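Local atomic coordinates of probable Zn binding protein (PDB entry 3Q69), a protein that is a putative mucus-binding protein, of which this chain is one Muc B2-like domain, and is probably involved in attachment to host mucus. Residues Thr72-Met77 against Glu98-Ser103; Ile5-Val10 against Val85-Phe90; Gln9-Thr14 against Leu33-Ser38. All coordinates share one frame; numbering follows the deposited sequence.

Interaction 1: residues Thr72-Met77 against Glu98-Ser103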
loop_
_atom_site.group_PDB
_atom_site.type_symbol
_atom_site.label_atom_id
_atom_site.label_comp_id
_atom_site.label_asym_id
_atom_site.label_seq_id
_atom_site.Cartn_x
_atom_site.Cartn_y
_atom_site.Cartn_z
ATOM N N THR A 72 0.199 26.480 -0.662
ATOM C CA THR A 72 -0.434 25.667 0.371
ATOM C C THR A 72 -1.016 24.410 -0.286
ATOM O O THR A 72 -1.694 24.486 -1.317
ATOM C CB THR A 72 -1.561 26.434 1.076
ATOM O OG1 THR A 72 -2.642 26.634 0.164
ATOM C CG2 THR A 72 -1.060 27.788 1.567
ATOM N N ALA A 73 -0.747 23.254 0.317
ATOM C CA ALA A 73 -1.219 21.972 -0.213
ATOM C C ALA A 73 -2.687 21.727 0.109
ATOM O O ALA A 73 -3.112 21.924 1.251
ATOM C CB ALA A 73 -0.378 20.835 0.359
ATOM N N ASP A 74 -3.458 21.293 -0.887
ATOM C CA ASP A 74 -4.869 21.021 -0.652
ATOM C C ASP A 74 -5.041 19.947 0.417
ATOM O O ASP A 74 -6.080 19.869 1.053
ATOM C CB ASP A 74 -5.587 20.623 -1.956
ATOM C CG ASP A 74 -4.961 19.428 -2.653
ATOM O OD1 ASP A 74 -5.530 18.990 -3.681
ATOM O OD2 ASP A 74 -3.907 18.928 -2.199
ATOM N N LYS A 75 -4.010 19.132 0.615
ATOM C CA LYS A 75 -4.022 18.073 1.625
ATOM C C LYS A 75 -2.731 18.189 2.450
ATOM O O LYS A 75 -1.711 17.575 2.125
ATOM C CB LYS A 75 -4.091 16.686 0.971
ATOM C CG LYS A 75 -5.238 16.478 0.038
ATOM C CD LYS A 75 -5.176 15.065 -0.571
ATOM C CE LYS A 75 -6.029 14.953 -1.832
ATOM N NZ LYS A 75 -7.448 15.295 -1.554
ATOM N N PRO A 76 -2.769 18.975 3.541
ATOM C CA PRO A 76 -1.602 19.173 4.407
ATOM C C PRO A 76 -0.977 17.867 4.895
ATOM O O PRO A 76 0.206 17.817 5.224
ATOM C CB PRO A 76 -2.163 20.021 5.550
ATOM C CG PRO A 76 -3.594 19.575 5.617
ATOM C CD PRO A 76 -3.983 19.526 4.173
HETATM N N MSE A 77 -1.777 16.810 4.949
HETATM C CA MSE A 77 -1.286 15.519 5.383
HETATM C C MSE A 77 -2.126 14.372 4.816
HETATM O O MSE A 77 -3.357 14.408 4.810
HETATM C CB MSE A 77 -1.292 15.436 6.904
HETATM C CG MSE A 77 -0.801 14.108 7.418
HETATM SE SE MSE A 77 -1.047 13.923 9.341
HETATM C CE MSE A 77 -2.768 13.047 9.323
ATOM N N GLU A 98 -2.401 9.073 -4.995
ATOM C CA GLU A 98 -3.115 10.333 -5.054
ATOM C C GLU A 98 -2.167 11.502 -5.280
ATOM O O GLU A 98 -0.937 11.372 -5.205
ATOM C CB GLU A 98 -3.980 10.544 -3.796
ATOM C CG GLU A 98 -3.309 10.390 -2.420
ATOM C CD GLU A 98 -4.291 10.653 -1.270
ATOM O OE1 GLU A 98 -4.816 11.792 -1.142
ATOM O OE2 GLU A 98 -4.546 9.712 -0.488
ATOM N N THR A 99 -2.741 12.653 -5.582
ATOM C CA THR A 99 -1.938 13.826 -5.818
ATOM C C THR A 99 -2.330 14.933 -4.860
ATOM O O THR A 99 -3.506 15.147 -4.586
ATOM C CB THR A 99 -2.132 14.319 -7.260
ATOM O OG1 THR A 99 -1.870 13.246 -8.177
ATOM C CG2 THR A 99 -1.201 15.481 -7.557
ATOM N N VAL A 100 -1.320 15.628 -4.357
ATOM C CA VAL A 100 -1.516 16.752 -3.472
ATOM C C VAL A 100 -1.257 17.970 -4.350
ATOM O O VAL A 100 -0.216 18.047 -5.004
ATOM C CB VAL A 100 -0.512 16.710 -2.305
ATOM C CG1 VAL A 100 -0.755 17.893 -1.352
ATOM C CG2 VAL A 100 -0.666 15.385 -1.546
ATOM N N ILE A 101 -2.183 18.928 -4.356
ATOM C CA ILE A 101 -2.031 20.122 -5.189
ATOM C C ILE A 101 -1.686 21.381 -4.384
ATOM O O ILE A 101 -2.293 21.670 -3.347
ATOM C CB ILE A 101 -3.325 20.365 -6.013
ATOM C CG1 ILE A 101 -3.524 19.209 -6.994
ATOM C CG2 ILE A 101 -3.263 21.694 -6.752
ATOM C CD1 ILE A 101 -2.386 19.069 -8.010
ATOM N N TYR A 102 -0.716 22.143 -4.877
ATOM C CA TYR A 102 -0.300 23.368 -4.194
ATOM C C TYR A 102 -0.858 24.610 -4.883
ATOM O O TYR A 102 -0.685 24.791 -6.082
ATOM C CB TYR A 102 1.229 23.447 -4.128
ATOM C CG TYR A 102 1.861 22.393 -3.245
ATOM C CD1 TYR A 102 2.001 22.602 -1.874
ATOM C CD2 TYR A 102 2.302 21.174 -3.777
ATOM C CE1 TYR A 102 2.564 21.625 -1.047
ATOM C CE2 TYR A 102 2.861 20.206 -2.970
ATOM C CZ TYR A 102 2.989 20.430 -1.601
ATOM O OH TYR A 102 3.521 19.442 -0.790
ATOM N N SER A 103 -1.550 25.443 -4.113
ATOM C CA SER A 103 -2.127 26.680 -4.621
ATOM C C SER A 103 -1.441 27.896 -3.988
ATOM O O SER A 103 -1.348 27.987 -2.758
ATOM C CB SER A 103 -3.616 26.734 -4.285
ATOM O OG SER A 103 -4.352 25.748 -4.983
HETATM O O HOH W 1 -6.453 16.302 -4.735
#
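Thr72 and Ser103 face each other as an antiparallel hydrogen-bonded pair. Thr72 N gives to Ser103 O at 3.0 Å. The return bond, Ser103 N to Thr72 O, is also 3.0 Å long and straighter, at 169°. Ala73 and Tyr102 follow as a non-hydrogen-bonded pair. Segment 72-77 then leaves the strand, and Asp74 N closes the pairing with a bond to Ile101 O at 2.7 Å.

The side chain of Asp74 also reaches Ile101. Its CG sits between the backbone N and the carbonyl carbon (chi1 57°), which brings the carboxylate to Ile101. Ile101 N gives to Asp74 OD2 at 2.8 Å, reaching the oxygen from above the carboxylate plane. A water bridges Asp74 OD1 and Thr99 O. Ala73 CB lies 3.4 Å from Tyr102 CE1 and approaches the ring obliquely. Val100 CG1 touches the same methyl. Tyr102 OH is held elsewhere, by Pro66 O, and Ser103 OG by Glu20. Further along, Lys75 lies across Glu98, and its CD comes within 3.3 Å of Glu98 OE1. The charged ends stay apart, with Lys75 NZ 4.4 Å from Glu98 OE1.

Strand 71-73 is an outermost strand of the mixed sheet, antiparallel to strand 96-104. Asp74 carries the bonding one residue past its end. It serves both the N-H and the C=O of Ile101, through its carboxylate and its backbone N-H. Lys75 and Glu98 probably add a mild electrostatic attraction, short of a salt bridge.

Interaction 2: residues Ile5-Val10 against Val85-Phe90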
loop_
_atom_site.group_PDB
_atom_site.type_symbol
_atom_site.label_atom_id
_atom_site.label_comp_id
_atom_site.label_asym_id
_atom_site.label_seq_id
_atom_site.Cartn_x
_atom_site.Cartn_y
_atom_site.Cartn_z
ATOM N N ILE A 5 4.760 -23.647 2.508
ATOM C CA ILE A 5 4.750 -22.832 1.300
ATOM C C ILE A 5 4.317 -21.437 1.758
ATOM O O ILE A 5 3.872 -21.262 2.898
ATOM C CB ILE A 5 3.759 -23.383 0.224
ATOM C CG1 ILE A 5 2.365 -23.551 0.836
ATOM C CG2 ILE A 5 4.279 -24.701 -0.358
ATOM C CD1 ILE A 5 1.257 -23.850 -0.175
ATOM N N LYS A 6 4.464 -20.443 0.893
ATOM C CA LYS A 6 4.087 -19.094 1.271
ATOM C C LYS A 6 3.797 -18.257 0.045
ATOM O O LYS A 6 4.158 -18.628 -1.083
ATOM C CB LYS A 6 5.204 -18.447 2.104
ATOM C CG LYS A 6 6.487 -18.130 1.319
ATOM C CD LYS A 6 7.647 -17.793 2.249
ATOM C CE LYS A 6 8.912 -17.599 1.462
ATOM N NZ LYS A 6 8.770 -16.526 0.438
ATOM N N ARG A 7 3.087 -17.155 0.255
ATOM C CA ARG A 7 2.765 -16.257 -0.846
ATOM C C ARG A 7 2.817 -14.827 -0.326
ATOM O O ARG A 7 2.494 -14.559 0.829
ATOM C CB ARG A 7 1.386 -16.588 -1.454
ATOM C CG ARG A 7 0.223 -16.604 -0.467
ATOM C CD ARG A 7 -1.101 -16.829 -1.180
ATOM N NE ARG A 7 -2.202 -17.050 -0.255
ATOM C CZ ARG A 7 -3.473 -17.201 -0.614
ATOM N NH1 ARG A 7 -4.402 -17.387 0.316
ATOM N NH2 ARG A 7 -3.822 -17.192 -1.887
ATOM N N THR A 8 3.239 -13.913 -1.194
ATOM C CA THR A 8 3.380 -12.511 -0.830
ATOM C C THR A 8 2.598 -11.529 -1.691
ATOM O O THR A 8 2.519 -11.654 -2.901
ATOM C CB THR A 8 4.853 -12.101 -0.879
ATOM O OG1 THR A 8 5.611 -12.936 0.007
ATOM C CG2 THR A 8 5.016 -10.640 -0.464
ATOM N N GLN A 9 2.016 -10.549 -1.027
ATOM C CA GLN A 9 1.262 -9.488 -1.662
ATOM C C GLN A 9 1.946 -8.208 -1.207
ATOM O O GLN A 9 2.199 -8.026 -0.024
ATOM C CB GLN A 9 -0.193 -9.499 -1.181
ATOM C CG GLN A 9 -1.011 -8.262 -1.592
ATOM C CD GLN A 9 -1.209 -8.141 -3.100
ATOM O OE1 GLN A 9 -1.903 -8.960 -3.728
ATOM N NE2 GLN A 9 -0.594 -7.111 -3.692
ATOM N N VAL A 10 2.266 -7.333 -2.152
ATOM C CA VAL A 10 2.901 -6.068 -1.839
ATOM C C VAL A 10 1.966 -4.936 -2.235
ATOM O O VAL A 10 1.543 -4.871 -3.377
ATOM C CB VAL A 10 4.231 -5.909 -2.616
ATOM C CG1 VAL A 10 4.952 -4.653 -2.166
ATOM C CG2 VAL A 10 5.105 -7.146 -2.421
ATOM N N VAL A 85 -5.243 -7.526 3.894
ATOM C CA VAL A 85 -5.134 -8.555 2.879
ATOM C C VAL A 85 -5.564 -9.822 3.587
ATOM O O VAL A 85 -5.096 -10.119 4.677
ATOM C CB VAL A 85 -3.684 -8.748 2.400
ATOM C CG1 VAL A 85 -3.594 -10.025 1.514
ATOM C CG2 VAL A 85 -3.219 -7.542 1.645
ATOM N N ASP A 86 -6.471 -10.562 2.978
ATOM C CA ASP A 86 -6.957 -11.799 3.571
ATOM C C ASP A 86 -6.760 -12.935 2.577
ATOM O O ASP A 86 -6.518 -12.729 1.375
ATOM C CB ASP A 86 -8.435 -11.665 3.952
ATOM C CG ASP A 86 -9.238 -10.957 2.886
ATOM O OD1 ASP A 86 -9.244 -11.430 1.729
ATOM O OD2 ASP A 86 -9.856 -9.917 3.196
ATOM N N SER A 87 -6.853 -14.151 3.087
ATOM C CA SER A 87 -6.664 -15.317 2.243
ATOM C C SER A 87 -7.600 -15.409 1.028
ATOM O O SER A 87 -7.169 -15.771 -0.065
ATOM C CB SER A 87 -6.806 -16.563 3.092
ATOM O OG SER A 87 -6.449 -17.713 2.360
ATOM N N LYS A 88 -8.872 -15.064 1.216
ATOM C CA LYS A 88 -9.875 -15.132 0.146
ATOM C C LYS A 88 -9.724 -14.160 -1.007
ATOM O O LYS A 88 -10.290 -14.382 -2.076
ATOM C CB LYS A 88 -11.292 -14.969 0.713
ATOM C CG LYS A 88 -11.956 -16.285 1.137
ATOM C CD LYS A 88 -11.743 -16.572 2.620
ATOM C CE LYS A 88 -12.624 -15.671 3.495
ATOM N NZ LYS A 88 -12.647 -16.152 4.896
ATOM N N ASN A 89 -8.982 -13.084 -0.801
ATOM C CA ASN A 89 -8.795 -12.090 -1.851
ATOM C C ASN A 89 -7.315 -11.732 -1.868
ATOM O O ASN A 89 -6.936 -10.584 -2.136
ATOM C CB ASN A 89 -9.642 -10.841 -1.549
ATOM C CG ASN A 89 -11.098 -11.180 -1.206
ATOM O OD1 ASN A 89 -11.856 -11.660 -2.051
ATOM N ND2 ASN A 89 -11.486 -10.935 0.043
ATOM N N PHE A 90 -6.478 -12.731 -1.609
ATOM C CA PHE A 90 -5.039 -12.494 -1.553
ATOM C C PHE A 90 -4.433 -11.894 -2.819
ATOM O O PHE A 90 -3.622 -10.962 -2.755
ATOM C CB PHE A 90 -4.293 -13.789 -1.208
ATOM C CG PHE A 90 -2.878 -13.558 -0.768
ATOM C CD1 PHE A 90 -1.859 -13.374 -1.710
ATOM C CD2 PHE A 90 -2.569 -13.478 0.583
ATOM C CE1 PHE A 90 -0.566 -13.100 -1.313
ATOM C CE2 PHE A 90 -1.256 -13.198 1.004
ATOM C CZ PHE A 90 -0.257 -13.013 0.051
#
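Phe90 and Arg7 lie flat against each other and carry most of the contact. The guanidinium of Arg7 is stacked on Phe90, with centres 4.4 Å apart and planes only 5° from parallel. The two side chains run in opposite directions, so the guanidinium is over the CB end of Phe90. Arg7 CD covers the ring itself as a CH-pi contact, 3.7 Å from the centroid. The extended Arg7 chain, with chi2 at 175°, allows this long overlap. The outer end of the ring reaches the backbone of strand 2-19. There, Phe90 CZ lies 3.3 Å from Arg7 O.

Gln9 is the third large contributor. Its CB touches Phe90 CE1 at 3.6 Å, and its CG meets Val85 CG2. The chain bends at chi2 (65°). As modelled, Gln9 NE2 gives to Val10 O at 3.1 Å, but the orientation of the amide is doubtful.

The tip of Arg7 reaches Ser87. Arg7 NH1 makes a weak bond to Ser87 O at 3.2 Å. Its stronger partner is Gln37 OE1 on the neighbouring strand 27-42. Trp50 adds a cation-pi contact to Arg7.

The guanidinium is therefore held by polar atoms as well as by aromatic groups. Arg7 spreads over a buried Phe90 while its tip keeps polar partners. This stack helps join the turn after strand 77-86 to strand 2-19. The positive charge of Arg7 is probably stabilised by the rings of Phe90 and Trp50.

Interaction 3: residues Gln9-Thr14 against Leu33-Ser38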
loop_
_atom_site.group_PDB
_atom_site.type_symbol
_atom_site.label_atom_id
_atom_site.label_comp_id
_atom_site.label_asym_id
_atom_site.label_seq_id
_atom_site.Cartn_x
_atom_site.Cartn_y
_atom_site.Cartn_z
ATOM N N GLN A 9 2.016 -10.549 -1.027
ATOM C CA GLN A 9 1.262 -9.488 -1.662
ATOM C C GLN A 9 1.946 -8.208 -1.207
ATOM O O GLN A 9 2.199 -8.026 -0.024
ATOM C CB GLN A 9 -0.193 -9.499 -1.181
ATOM C CG GLN A 9 -1.011 -8.262 -1.592
ATOM C CD GLN A 9 -1.209 -8.141 -3.100
ATOM O OE1 GLN A 9 -1.903 -8.960 -3.728
ATOM N NE2 GLN A 9 -0.594 -7.111 -3.692
ATOM N N VAL A 10 2.266 -7.333 -2.152
ATOM C CA VAL A 10 2.901 -6.068 -1.839
ATOM C C VAL A 10 1.966 -4.936 -2.235
ATOM O O VAL A 10 1.543 -4.871 -3.377
ATOM C CB VAL A 10 4.231 -5.909 -2.616
ATOM C CG1 VAL A 10 4.952 -4.653 -2.166
ATOM C CG2 VAL A 10 5.105 -7.146 -2.421
ATOM N N VAL A 11 1.646 -4.056 -1.290
ATOM C CA VAL A 11 0.787 -2.924 -1.569
ATOM C C VAL A 11 1.598 -1.655 -1.413
ATOM O O VAL A 11 2.246 -1.450 -0.397
ATOM C CB VAL A 11 -0.394 -2.850 -0.609
ATOM C CG1 VAL A 11 -1.335 -1.748 -1.065
ATOM C CG2 VAL A 11 -1.115 -4.196 -0.556
ATOM N N THR A 12 1.556 -0.787 -2.410
ATOM C CA THR A 12 2.330 0.425 -2.314
ATOM C C THR A 12 1.463 1.666 -2.349
ATOM O O THR A 12 0.380 1.671 -2.898
ATOM C CB THR A 12 3.355 0.488 -3.461
ATOM O OG1 THR A 12 2.692 0.884 -4.663
ATOM C CG2 THR A 12 3.977 -0.891 -3.684
ATOM N N GLN A 13 1.974 2.729 -1.751
ATOM C CA GLN A 13 1.298 4.014 -1.716
ATOM C C GLN A 13 2.174 5.019 -2.455
ATOM O O GLN A 13 3.325 5.221 -2.092
ATOM C CB GLN A 13 1.101 4.473 -0.272
ATOM C CG GLN A 13 0.429 5.830 -0.162
ATOM C CD GLN A 13 0.451 6.381 1.236
ATOM O OE1 GLN A 13 1.513 6.589 1.823
ATOM N NE2 GLN A 13 -0.719 6.623 1.784
ATOM N N THR A 14 1.625 5.628 -3.500
ATOM C CA THR A 14 2.352 6.616 -4.290
ATOM C C THR A 14 1.667 7.968 -4.204
ATOM O O THR A 14 0.544 8.135 -4.656
ATOM C CB THR A 14 2.444 6.205 -5.770
ATOM O OG1 THR A 14 3.150 4.968 -5.881
ATOM C CG2 THR A 14 3.166 7.266 -6.572
ATOM N N LEU A 33 3.955 -1.941 1.651
ATOM C CA LEU A 33 3.553 -2.803 2.753
ATOM C C LEU A 33 3.593 -4.215 2.180
ATOM O O LEU A 33 2.963 -4.517 1.156
ATOM C CB LEU A 33 2.143 -2.437 3.234
ATOM C CG LEU A 33 2.027 -1.066 3.909
ATOM C CD1 LEU A 33 0.614 -0.782 4.319
ATOM C CD2 LEU A 33 2.968 -1.013 5.075
ATOM N N ILE A 34 4.355 -5.079 2.834
ATOM C CA ILE A 34 4.516 -6.450 2.372
ATOM C C ILE A 34 3.754 -7.422 3.280
ATOM O O ILE A 34 3.959 -7.466 4.485
ATOM C CB ILE A 34 6.010 -6.789 2.328
ATOM C CG1 ILE A 34 6.719 -5.677 1.548
ATOM C CG2 ILE A 34 6.244 -8.164 1.668
ATOM C CD1 ILE A 34 8.258 -5.778 1.511
ATOM N N PHE A 35 2.867 -8.197 2.665
ATOM C CA PHE A 35 2.027 -9.166 3.359
ATOM C C PHE A 35 2.388 -10.583 2.911
ATOM O O PHE A 35 2.368 -10.899 1.713
ATOM C CB PHE A 35 0.561 -8.926 3.010
ATOM C CG PHE A 35 0.050 -7.573 3.384
ATOM C CD1 PHE A 35 -0.789 -7.412 4.484
ATOM C CD2 PHE A 35 0.398 -6.455 2.640
ATOM C CE1 PHE A 35 -1.286 -6.140 4.842
ATOM C CE2 PHE A 35 -0.083 -5.185 2.978
ATOM C CZ PHE A 35 -0.925 -5.028 4.079
ATOM N N THR A 36 2.706 -11.444 3.868
ATOM C CA THR A 36 3.080 -12.803 3.531
ATOM C C THR A 36 2.310 -13.810 4.358
ATOM O O THR A 36 2.361 -13.786 5.582
ATOM C CB THR A 36 4.598 -13.059 3.745
ATOM O OG1 THR A 36 5.349 -12.276 2.816
ATOM C CG2 THR A 36 4.946 -14.546 3.488
ATOM N N GLN A 37 1.580 -14.688 3.681
ATOM C CA GLN A 37 0.827 -15.740 4.349
ATOM C C GLN A 37 1.541 -17.069 4.181
ATOM O O GLN A 37 2.080 -17.370 3.098
ATOM C CB GLN A 37 -0.574 -15.844 3.762
ATOM C CG GLN A 37 -1.330 -17.083 4.171
ATOM C CD GLN A 37 -2.751 -17.124 3.635
ATOM O OE1 GLN A 37 -3.061 -16.520 2.612
ATOM N NE2 GLN A 37 -3.605 -17.882 4.296
ATOM N N SER A 38 1.571 -17.849 5.260
ATOM C CA SER A 38 2.185 -19.169 5.249
ATOM C C SER A 38 1.108 -20.239 5.092
ATOM O O SER A 38 -0.039 -20.056 5.478
ATOM C CB SER A 38 2.951 -19.434 6.541
ATOM O OG SER A 38 4.108 -18.623 6.609
#
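Val11 and Phe35 meet on one face of the strand pair 9-14 and 33-38. Val11 CG2 comes to Phe35 CE2 at 3.8 Å, approaching the ring obliquely. Phe35 has CG anti to its carbonyl carbon (chi1 -60°), and this lays the ring edge along strand 2-19. Gln9 O sits at that edge, in the ring plane, 3.6 Å from Phe35 CD2. On the other face, Val10 CG1 and Ile34 CG1 are 4.2 Å apart. This second pair is largely exposed.

The backbone sets these positions. Gln9 and Phe35 form a hydrogen-bonded pair: Gln9 N gives to Phe35 O, and Phe35 N gives back to Gln9 O, both at 2.8 Å. Val11 and Leu33 repeat the pattern, with Val11 N to Leu33 O also at 2.8 Å. The return bond from Leu33 N to Val11 O is 2.7 Å long. Between them, Val10 and Ile34 form a non-hydrogen-bonded pair. There, Val10 CA points a C-H at Leu33 O. The strand axes run at 163°, close to antiparallel.

Further out, Val83 and Val85 of strand 77-86 and Leu56 of strand 55-64 pack on Phe35, and Phe60 packs on Leu33. Thr12 and Thr14 continue into backbone bonds with Arg96 on the far side of strand 2-19. An antiparallel first pair, with the last strand parallel beside the first, is consistent with a beta-grasp-like arrangement, as in the ubiquitin clan. The chain has no helix, however, and the two-stranded sheet 55-64/77-86 covers this face instead.

How the interactions relate
Interactions 2 and 3 are neighbours, with centres about 8 Å apart, and share Gln9 and Val10 of strand 2-19. Interaction 1 lies towards the other end of the elongated chain, its centre about 33 Å from that of interaction 2 and about 26 Å from that of interaction 3. Strand 2-19 connects them: it pairs with strand 27-42 on one side and with strand 96-104 on the other. Glu98 N probably bonds to Thr14 O there, joining interactions 1 and 3. Along the chain, interaction 3 closes before interaction 1 opens, while interactions 1 and 2 alternate. One long strand thus links contacts along much of the helix-free domain.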